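Local structure of eukaryotic Translation Initiation 4E (3HXI) at residues E43-V48 against E102-L107; G83-I88 against S171-Q176. The protein is a translation initiation factor that binds the 7-methylguanosine cap of messenger RNA and, in this complex, also a 4E-BP peptide. All coordinates share one frame; numbering follows the deposited sequence.

Contact 1 of 2, residues E43-V48 against E102-L107; sequences EDFWSV and ELLMLL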
loop_
_atom_site.group_PDB
_atom_site.type_symbol
_atom_site.label_atom_id
_atom_site.label_comp_id
_atom_site.label_asym_id
_atom_site.label_seq_id
_atom_site.Cartn_x
_atom_site.Cartn_y
_atom_site.Cartn_z
ATOM N N GLU A 43 1.258 -9.042 16.075
ATOM C CA GLU A 43 1.800 -8.269 17.184
ATOM C C GLU A 43 2.870 -7.268 16.737
ATOM O O GLU A 43 2.892 -6.107 17.189
ATOM C CB GLU A 43 2.351 -9.201 18.265
ATOM C CG GLU A 43 1.280 -9.976 19.040
ATOM C CD GLU A 43 0.592 -11.123 18.279
ATOM O OE1 GLU A 43 1.067 -11.579 17.216
ATOM O OE2 GLU A 43 -0.461 -11.578 18.772
ATOM N N ASP A 44 3.746 -7.715 15.846
ATOM C CA ASP A 44 4.835 -6.881 15.357
ATOM C C ASP A 44 4.340 -5.877 14.313
ATOM O O ASP A 44 4.880 -4.784 14.219
ATOM C CB ASP A 44 5.962 -7.748 14.797
ATOM C CG ASP A 44 6.829 -8.349 15.887
ATOM O OD1 ASP A 44 6.679 -7.943 17.053
ATOM O OD2 ASP A 44 7.677 -9.207 15.566
ATOM N N PHE A 45 3.329 -6.253 13.539
ATOM C CA PHE A 45 2.626 -5.292 12.669
ATOM C C PHE A 45 2.161 -4.048 13.459
ATOM O O PHE A 45 2.507 -2.903 13.120
ATOM C CB PHE A 45 1.409 -5.960 12.009
ATOM C CG PHE A 45 0.441 -4.982 11.412
ATOM C CD1 PHE A 45 0.840 -4.134 10.381
ATOM C CD2 PHE A 45 -0.857 -4.879 11.908
ATOM C CE1 PHE A 45 -0.046 -3.211 9.827
ATOM C CE2 PHE A 45 -1.764 -3.962 11.356
ATOM C CZ PHE A 45 -1.354 -3.126 10.315
ATOM N N TRP A 46 1.382 -4.271 14.516
ATOM C CA TRP A 46 0.884 -3.164 15.318
ATOM C C TRP A 46 2.004 -2.378 16.018
ATOM O O TRP A 46 1.879 -1.165 16.195
ATOM C CB TRP A 46 -0.172 -3.618 16.326
ATOM C CG TRP A 46 -1.528 -3.970 15.727
ATOM C CD1 TRP A 46 -2.224 -5.140 15.895
ATOM C CD2 TRP A 46 -2.346 -3.139 14.895
ATOM N NE1 TRP A 46 -3.417 -5.091 15.205
ATOM C CE2 TRP A 46 -3.523 -3.870 14.596
ATOM C CE3 TRP A 46 -2.200 -1.848 14.365
ATOM C CZ2 TRP A 46 -4.549 -3.345 13.798
ATOM C CZ3 TRP A 46 -3.231 -1.324 13.571
ATOM C CH2 TRP A 46 -4.378 -2.081 13.286
ATOM N N SER A 47 3.075 -3.063 16.425
ATOM C CA SER A 47 4.202 -2.394 17.085
ATOM C C SER A 47 4.931 -1.429 16.144
ATOM O O SER A 47 5.346 -0.338 16.558
ATOM C CB SER A 47 5.175 -3.410 17.689
ATOM O OG SER A 47 4.642 -3.970 18.879
ATOM N N VAL A 48 5.087 -1.823 14.888
ATOM C CA VAL A 48 5.631 -0.931 13.862
ATOM C C VAL A 48 4.810 0.360 13.780
ATOM O O VAL A 48 5.373 1.457 13.788
ATOM C CB VAL A 48 5.654 -1.585 12.459
ATOM C CG1 VAL A 48 6.315 -0.643 11.442
ATOM C CG2 VAL A 48 6.374 -2.943 12.492
ATOM N N GLU A 102 -6.750 0.848 7.707
ATOM C CA GLU A 102 -7.661 -0.105 7.058
ATOM C C GLU A 102 -6.964 -0.798 5.889
ATOM O O GLU A 102 -7.140 -2.014 5.656
ATOM C CB GLU A 102 -8.917 0.604 6.534
ATOM C CG GLU A 102 -9.849 1.132 7.636
ATOM C CD GLU A 102 -10.291 0.037 8.605
ATOM O OE1 GLU A 102 -10.691 -1.067 8.166
ATOM O OE2 GLU A 102 -10.277 0.309 9.813
ATOM N N LEU A 103 -6.200 -0.014 5.138
ATOM C CA LEU A 103 -5.497 -0.556 3.984
ATOM C C LEU A 103 -4.495 -1.625 4.421
ATOM O O LEU A 103 -4.476 -2.737 3.866
ATOM C CB LEU A 103 -4.820 0.541 3.158
ATOM C CG LEU A 103 -4.277 0.088 1.779
ATOM C CD1 LEU A 103 -5.412 -0.439 0.894
ATOM C CD2 LEU A 103 -3.502 1.200 1.086
ATOM N N LEU A 104 -3.686 -1.304 5.424
ATOM C CA LEU A 104 -2.665 -2.228 5.891
ATOM C C LEU A 104 -3.268 -3.468 6.545
ATOM O O LEU A 104 -2.769 -4.567 6.364
ATOM C CB LEU A 104 -1.678 -1.515 6.833
ATOM C CG LEU A 104 -0.897 -0.321 6.264
ATOM C CD1 LEU A 104 0.246 -0.012 7.209
ATOM C CD2 LEU A 104 -0.392 -0.519 4.803
ATOM N N MET A 105 -4.376 -3.293 7.271
ATOM C CA MET A 105 -5.094 -4.434 7.828
ATOM C C MET A 105 -5.556 -5.390 6.714
ATOM O O MET A 105 -5.382 -6.601 6.815
ATOM C CB MET A 105 -6.261 -3.989 8.704
ATOM C CG MET A 105 -5.828 -3.563 10.117
ATOM S SD MET A 105 -7.258 -3.394 11.231
ATOM C CE MET A 105 -8.138 -2.025 10.485
ATOM N N LEU A 106 -6.121 -4.834 5.649
ATOM C CA LEU A 106 -6.581 -5.627 4.516
ATOM C C LEU A 106 -5.404 -6.410 3.921
ATOM O O LEU A 106 -5.526 -7.604 3.640
ATOM C CB LEU A 106 -7.249 -4.720 3.475
ATOM C CG LEU A 106 -7.563 -5.292 2.083
ATOM C CD1 LEU A 106 -8.452 -6.539 2.136
ATOM C CD2 LEU A 106 -8.161 -4.207 1.192
ATOM N N LEU A 107 -4.257 -5.752 3.774
ATOM C CA LEU A 107 -3.079 -6.405 3.187
ATOM C C LEU A 107 -2.447 -7.454 4.104
ATOM O O LEU A 107 -2.267 -8.589 3.683
ATOM C CB LEU A 107 -2.026 -5.395 2.739
ATOM C CG LEU A 107 -2.114 -4.922 1.279
ATOM C CD1 LEU A 107 -3.402 -4.160 1.027
ATOM C CD2 LEU A 107 -0.898 -4.069 0.899
#
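Phe45 and Trp46 meet Leu104 and Met105 in a wholly apolar contact between two helices, 42-50 and 96-108, on the side of the fold that holds the bound 4E-BP peptide. The two short segments run nearly antiparallel, 159° between their directions, with axes 12.0 Å apart. So wide a gap is spanned by large side chains, and the buried surface is correspondingly modest. Phe45 leaves its helix toward 96-108: with CG anti to the backbone N (chi1 165°), the ring reaches over the gap and sets its edge against the base of Leu104, CE1 lying 3.8 Å from CB. The CD1 methyl of Leu104 flanks the same ring carbon. Trp46 starts out less directly, yet its six-membered ring ends beside Met105. Here CZ2 of the tryptophan is 3.7 Å from SD, while CH2 rests against CG. The sulfur stands 4.9 Å from the centroid of the six-membered ring of Trp46 and 79° off its normal, a Met-aromatic contact made at the edge. One face of the Trp46 ring is covered by Phe45 of its own helix: CE2 sits 3.4 Å above the plane, over the ring centre, linking the two aromatic groups into one block. Leu103, Leu104 and Leu107 also pack on strand 121-127 of the sheet. The indole NE1 of Trp46 donates a hydrogen bond to the peptide backbone, and Glu102 pairs with a basic side chain of the same peptide. Dispersion and close fit are thus the chemistry between the helices, packing that probably limits how far the indole can tilt, while its N-H serves the peptide.

Contact 2 of 2, residues G83-I88 against S171-Q176; sequences GGRWLI and SDQRSQ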
loop_
_atom_site.group_PDB
_atom_site.type_symbol
_atom_site.label_atom_id
_atom_site.label_comp_id
_atom_site.label_asym_id
_atom_site.label_seq_id
_atom_site.Cartn_x
_atom_site.Cartn_y
_atom_site.Cartn_z
ATOM N N GLY A 83 3.984 -4.624 -13.367
ATOM C CA GLY A 83 2.775 -4.415 -12.586
ATOM C C GLY A 83 2.106 -3.057 -12.738
ATOM O O GLY A 83 2.219 -2.352 -13.764
ATOM N N GLY A 84 1.363 -2.694 -11.706
ATOM C CA GLY A 84 0.670 -1.421 -11.709
ATOM C C GLY A 84 0.080 -1.186 -10.343
ATOM O O GLY A 84 0.090 -2.073 -9.488
ATOM N N ARG A 85 -0.424 0.023 -10.136
ATOM C CA ARG A 85 -0.973 0.398 -8.841
ATOM C C ARG A 85 -2.420 0.842 -8.929
ATOM O O ARG A 85 -2.812 1.497 -9.898
ATOM C CB ARG A 85 -0.123 1.512 -8.188
ATOM C CG ARG A 85 -0.331 2.881 -8.827
ATOM C CD ARG A 85 0.565 3.929 -8.226
ATOM N NE ARG A 85 0.335 5.200 -8.891
ATOM C CZ ARG A 85 0.818 6.372 -8.499
ATOM N NH1 ARG A 85 0.508 7.467 -9.199
ATOM N NH2 ARG A 85 1.593 6.458 -7.425
ATOM N N TRP A 86 -3.210 0.466 -7.918
ATOM C CA TRP A 86 -4.477 1.147 -7.661
ATOM C C TRP A 86 -4.136 2.450 -6.962
ATOM O O TRP A 86 -3.495 2.421 -5.918
ATOM C CB TRP A 86 -5.417 0.295 -6.798
ATOM C CG TRP A 86 -6.210 -0.726 -7.625
ATOM C CD1 TRP A 86 -6.108 -2.087 -7.567
ATOM C CD2 TRP A 86 -7.187 -0.438 -8.640
ATOM N NE1 TRP A 86 -6.996 -2.679 -8.475
ATOM C CE2 TRP A 86 -7.659 -1.679 -9.139
ATOM C CE3 TRP A 86 -7.741 0.755 -9.151
ATOM C CZ2 TRP A 86 -8.650 -1.761 -10.131
ATOM C CZ3 TRP A 86 -8.699 0.672 -10.130
ATOM C CH2 TRP A 86 -9.147 -0.587 -10.617
ATOM N N LEU A 87 -4.546 3.578 -7.554
ATOM C CA LEU A 87 -4.274 4.901 -6.999
ATOM C C LEU A 87 -5.520 5.515 -6.368
ATOM O O LEU A 87 -6.591 5.573 -6.988
ATOM C CB LEU A 87 -3.695 5.826 -8.081
ATOM C CG LEU A 87 -3.526 7.284 -7.620
ATOM C CD1 LEU A 87 -2.332 7.420 -6.704
ATOM C CD2 LEU A 87 -3.402 8.173 -8.830
ATOM N N ILE A 88 -5.364 5.967 -5.124
ATOM C CA ILE A 88 -6.478 6.536 -4.357
ATOM C C ILE A 88 -6.146 7.992 -4.061
ATOM O O ILE A 88 -5.136 8.270 -3.415
ATOM C CB ILE A 88 -6.655 5.825 -2.994
ATOM C CG1 ILE A 88 -7.008 4.340 -3.175
ATOM C CG2 ILE A 88 -7.759 6.533 -2.145
ATOM C CD1 ILE A 88 -6.540 3.480 -2.001
ATOM N N SER A 171 4.463 1.398 -16.530
ATOM C CA SER A 171 4.869 2.184 -17.707
ATOM C C SER A 171 4.284 3.612 -17.668
ATOM O O SER A 171 5.003 4.606 -17.893
ATOM C CB SER A 171 4.502 1.441 -18.999
ATOM O OG SER A 171 3.118 1.132 -19.050
ATOM N N ASP A 172 3.001 3.713 -17.323
ATOM C CA ASP A 172 2.335 5.010 -17.185
ATOM C C ASP A 172 2.862 5.821 -16.004
ATOM O O ASP A 172 2.932 7.050 -16.083
ATOM C CB ASP A 172 0.813 4.838 -17.068
ATOM C CG ASP A 172 0.186 4.234 -18.321
ATOM O OD1 ASP A 172 0.816 4.250 -19.401
ATOM O OD2 ASP A 172 -0.936 3.713 -18.224
ATOM N N GLN A 173 3.206 5.141 -14.906
ATOM C CA GLN A 173 3.803 5.799 -13.739
ATOM C C GLN A 173 5.167 6.398 -14.096
ATOM O O GLN A 173 5.458 7.539 -13.751
ATOM C CB GLN A 173 3.959 4.819 -12.570
ATOM C CG GLN A 173 2.648 4.313 -11.964
ATOM C CD GLN A 173 2.878 3.300 -10.850
ATOM O OE1 GLN A 173 3.654 3.537 -9.943
ATOM N NE2 GLN A 173 2.221 2.164 -10.936
ATOM N N ARG A 174 5.990 5.626 -14.796
ATOM C CA ARG A 174 7.314 6.077 -15.224
ATOM C C ARG A 174 7.251 7.365 -16.030
ATOM O O ARG A 174 8.073 8.276 -15.844
ATOM C CB ARG A 174 8.002 5.005 -16.069
ATOM C CG ARG A 174 8.312 3.716 -15.321
ATOM C CD ARG A 174 9.151 2.784 -16.194
ATOM N NE ARG A 174 9.942 1.855 -15.396
ATOM C CZ ARG A 174 11.001 2.208 -14.671
ATOM N NH1 ARG A 174 11.399 3.473 -14.636
ATOM N NH2 ARG A 174 11.666 1.296 -13.981
ATOM N N SER A 175 6.253 7.448 -16.905
ATOM C CA SER A 175 6.176 8.516 -17.893
ATOM C C SER A 175 5.385 9.727 -17.393
ATOM O O SER A 175 5.335 10.754 -18.068
ATOM C CB SER A 175 5.586 7.969 -19.189
ATOM O OG SER A 175 4.195 7.723 -19.038
ATOM N N GLN A 176 4.802 9.610 -16.199
ATOM C CA GLN A 176 4.022 10.685 -15.578
ATOM C C GLN A 176 4.899 11.862 -15.148
ATOM O O GLN A 176 5.950 11.670 -14.547
ATOM C CB GLN A 176 3.265 10.148 -14.365
ATOM C CG GLN A 176 2.044 10.949 -13.982
ATOM C CD GLN A 176 1.001 10.100 -13.289
ATOM O OE1 GLN A 176 1.332 9.201 -12.499
ATOM N NE2 GLN A 176 -0.273 10.369 -13.583
#
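The guanidinium of Arg85 and the amide of Gln173 are turned almost alike, their planes 16° apart, but the amide approaches obliquely by the NE end of the guanidinium instead of lying centrally over it. The CD1 methyl of Leu87 covers one face of the guanidinium, over its centre and 3.7 Å from the plane. Gln173 crosses the methylenes of Arg85 obliquely: its NE2 is 3.4 Å from CG of Arg85, and its CD is 3.6 Å from the arginine CD. The CG of Arg85 is placed between backbone N and carbonyl carbon (chi1 74°), and the chain then extends to NE, carrying CG, CD and NE past the amide. Gln176 comes in at a steeper inclination, its OE1 a long 3.8 Å from Arg85 NH1. Strand 84-89 belongs to the curved antiparallel sheet of the eIF4E fold, and its neighbour 166-169 leads directly into helix 170-175, so the contact sets that helix beside the strand next to the one it follows. The Arg85 side chain lies about 5 Å from the bound cap analogue, near enough that its positive charge may be felt there. Gly84, with no side chain of its own, leaves its CA 4.0 Å from Gln173 NE2. The backbone N of Arg85 and NE2 of Gln173 are both donors, and the latter bonds the carbonyl of Gln168 instead. The other end of the amide, OE1, accepts from NE1 of Trp75, by family comparison probably one of the tryptophans that stack on the cap base. Gln168 also takes up NH1 of Arg85 through its side-chain oxygen.

Overall arrangement
Followed from the N terminus, the chain meets 43-48 first, passes through strand 63-68 to 83-88, and then reaches 102-107, where contact 1 closes a loop of 53 intervening residues. Contact 2 is still open at that point; it closes at 171-176, with 82 residues between its two segments. The two loops cross rather than nest, with strand 84-89 leading on to helix 96-108. Contact 1 joins two helices on the peptide-binding side, whereas contact 2 joins a sheet strand to a helix near the cap. Their centres, 24 Å apart, lie on opposite sides of the chain's centre, and they do not touch.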